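Local coordinates for protein xyloglucan-specific endo-beta-1,4-glucanase GH12 (Aspergillus niveus, PDB 4NPR) that probably cleaves internal beta-1,4-glucosidic linkages of xyloglucan with retention of the anomeric configuration, at residues 110-115 with 231-236. Numbering follows the deposited sequence.
Sequences WNYSGS and AVFTVS
Two neighbouring antiparallel strands in one sheet of the GH12 beta-jelly roll bring W110 and Y112 together with F233, a compact example of how a sandwich strand pair turns its aromatic residues to the interior and its more exposed ones outward. N111 and T234 form one hydrogen-bonded pair (N111 N to T234 O 2.8 Å, T234 N to N111 O 3.0 Å), and S113 and V232 form the next, with both of their backbone N–H groups used. N111, S113, V232 and T234 line the more exposed face, where S113 OG lies 3.7 Å from V232 CB.

The other face turns toward strand 117-128 of the second sheet, whose V121 touches W110, Y112 and F233. Here F233 CB sits over one face of the Y112 ring in a CH-pi contact, 3.9 Å from its centroid, while A231 CB meets that ring at its edge. The Y112 and F233 ring planes are inclined by 40°, an oblique pair, and the Y112 hydroxyl reaches on to hydrogen bonds with T223 and W74. With CG of F233 anti to its backbone N (chi1 172°), the phenyl extends toward W110; the two side chains cross at about a right angle, yet the planes of the phenyl and the indole five-membered ring are only 43° apart, and F233 CE1 comes 3.5 Å from W110 CB.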
loop_
_atom_site.group_PDB
_atom_site.type_symbol
_atom_site.label_atom_id
_atom_site.label_comp_id
_atom_site.label_asym_id
_atom_site.label_seq_id
_atom_site.Cartn_x
_atom_site.Cartn_y
_atom_site.Cartn_z
ATOM N N TRP A 110 -5.138 -7.269 -9.183
ATOM C CA TRP A 110 -6.338 -6.777 -8.478
ATOM C C TRP A 110 -7.385 -6.248 -9.415
ATOM O O TRP A 110 -7.127 -5.977 -10.592
ATOM C CB TRP A 110 -6.006 -5.671 -7.476
ATOM C CG TRP A 110 -5.328 -4.464 -8.079
ATOM C CD1 TRP A 110 -4.023 -4.303 -8.233
ATOM C CD2 TRP A 110 -5.953 -3.273 -8.629
ATOM N NE1 TRP A 110 -3.753 -3.088 -8.862
ATOM C CE2 TRP A 110 -4.926 -2.443 -9.111
ATOM C CE3 TRP A 110 -7.272 -2.847 -8.779
ATOM C CZ2 TRP A 110 -5.161 -1.193 -9.666
ATOM C CZ3 TRP A 110 -7.507 -1.582 -9.385
ATOM C CH2 TRP A 110 -6.458 -0.791 -9.818
ATOM N N ASN A 111 -8.566 -6.084 -8.839
ATOM C CA ASN A 111 -9.731 -5.515 -9.513
ATOM C C ASN A 111 -10.644 -4.699 -8.570
ATOM O O ASN A 111 -10.819 -5.043 -7.430
ATOM C CB ASN A 111 -10.546 -6.637 -10.168
ATOM C CG ASN A 111 -11.615 -6.089 -11.061
ATOM O OD1 ASN A 111 -11.289 -5.422 -12.068
ATOM N ND2 ASN A 111 -12.902 -6.253 -10.669
ATOM N N TYR A 112 -11.236 -3.622 -9.078
ATOM C CA TYR A 112 -12.194 -2.846 -8.312
ATOM C C TYR A 112 -13.521 -2.864 -9.013
ATOM O O TYR A 112 -13.569 -2.760 -10.233
ATOM C CB TYR A 112 -11.740 -1.371 -8.130
ATOM C CG TYR A 112 -11.461 -0.982 -6.667
ATOM C CD1 TYR A 112 -12.442 -1.075 -5.706
ATOM C CD2 TYR A 112 -10.225 -0.525 -6.275
ATOM C CE1 TYR A 112 -12.208 -0.720 -4.400
ATOM C CE2 TYR A 112 -9.969 -0.151 -4.959
ATOM C CZ TYR A 112 -10.968 -0.265 -4.011
ATOM O OH TYR A 112 -10.715 0.063 -2.693
ATOM N N SER A 113 -14.605 -2.979 -8.247
ATOM C CA SER A 113 -15.905 -2.643 -8.795
ATOM C C SER A 113 -16.701 -1.801 -7.804
ATOM O O SER A 113 -16.386 -1.768 -6.621
ATOM C CB SER A 113 -16.675 -3.916 -9.210
ATOM O OG SER A 113 -16.852 -4.814 -8.120
ATOM N N GLY A 114 -17.721 -1.121 -8.309
ATOM C CA GLY A 114 -18.714 -0.423 -7.465
ATOM C C GLY A 114 -18.942 0.995 -7.942
ATOM O O GLY A 114 -18.409 1.359 -8.954
ATOM N N SER A 115 -19.694 1.806 -7.196
ATOM C CA SER A 115 -20.114 3.124 -7.725
ATOM C C SER A 115 -19.458 4.340 -7.056
ATOM O O SER A 115 -19.264 4.363 -5.817
ATOM C CB SER A 115 -21.652 3.244 -7.764
ATOM O OG SER A 115 -22.209 2.828 -6.543
ATOM N N ALA A 231 -18.306 -0.996 -3.080
ATOM C CA ALA A 231 -17.007 -1.251 -3.635
ATOM C C ALA A 231 -16.606 -2.626 -3.225
ATOM O O ALA A 231 -16.966 -3.116 -2.149
ATOM C CB ALA A 231 -15.991 -0.242 -3.157
ATOM N N VAL A 232 -15.882 -3.258 -4.132
ATOM C CA VAL A 232 -15.331 -4.575 -3.922
ATOM C C VAL A 232 -13.961 -4.493 -4.537
ATOM O O VAL A 232 -13.822 -4.172 -5.714
ATOM C CB VAL A 232 -16.154 -5.689 -4.598
ATOM C CG1 VAL A 232 -15.598 -7.062 -4.205
ATOM C CG2 VAL A 232 -17.631 -5.597 -4.223
ATOM N N PHE A 233 -12.956 -4.687 -3.700
ATOM C CA PHE A 233 -11.574 -4.756 -4.112
ATOM C C PHE A 233 -11.154 -6.226 -3.955
ATOM O O PHE A 233 -11.194 -6.777 -2.869
ATOM C CB PHE A 233 -10.724 -3.834 -3.253
ATOM C CG PHE A 233 -9.251 -3.976 -3.488
ATOM C CD1 PHE A 233 -8.688 -3.599 -4.704
ATOM C CD2 PHE A 233 -8.423 -4.485 -2.503
ATOM C CE1 PHE A 233 -7.347 -3.718 -4.923
ATOM C CE2 PHE A 233 -7.052 -4.578 -2.711
ATOM C CZ PHE A 233 -6.522 -4.192 -3.912
ATOM N N THR A 234 -10.776 -6.821 -5.076
ATOM C CA THR A 234 -10.554 -8.229 -5.251
ATOM C C THR A 234 -9.091 -8.351 -5.598
ATOM O O THR A 234 -8.641 -7.865 -6.636
ATOM C CB THR A 234 -11.374 -8.769 -6.455
ATOM O OG1 THR A 234 -12.759 -8.488 -6.251
ATOM C CG2 THR A 234 -11.229 -10.247 -6.626
ATOM N N VAL A 235 -8.356 -8.998 -4.714
ATOM C CA VAL A 235 -6.959 -9.351 -4.950
ATOM C C VAL A 235 -6.909 -10.826 -5.307
ATOM O O VAL A 235 -7.057 -11.658 -4.449
ATOM C CB VAL A 235 -6.127 -9.074 -3.694
ATOM C CG1 VAL A 235 -4.735 -9.648 -3.810
ATOM C CG2 VAL A 235 -6.103 -7.580 -3.429
ATOM N N SER A 236 -6.719 -11.161 -6.571
ATOM C CA SER A 236 -6.878 -12.547 -6.958
ATOM C C SER A 236 -5.540 -13.295 -6.831
ATOM O O SER A 236 -5.509 -14.524 -6.790
ATOM C CB SER A 236 -7.605 -12.676 -8.315
ATOM O OG SER A 236 -6.892 -12.047 -9.323
#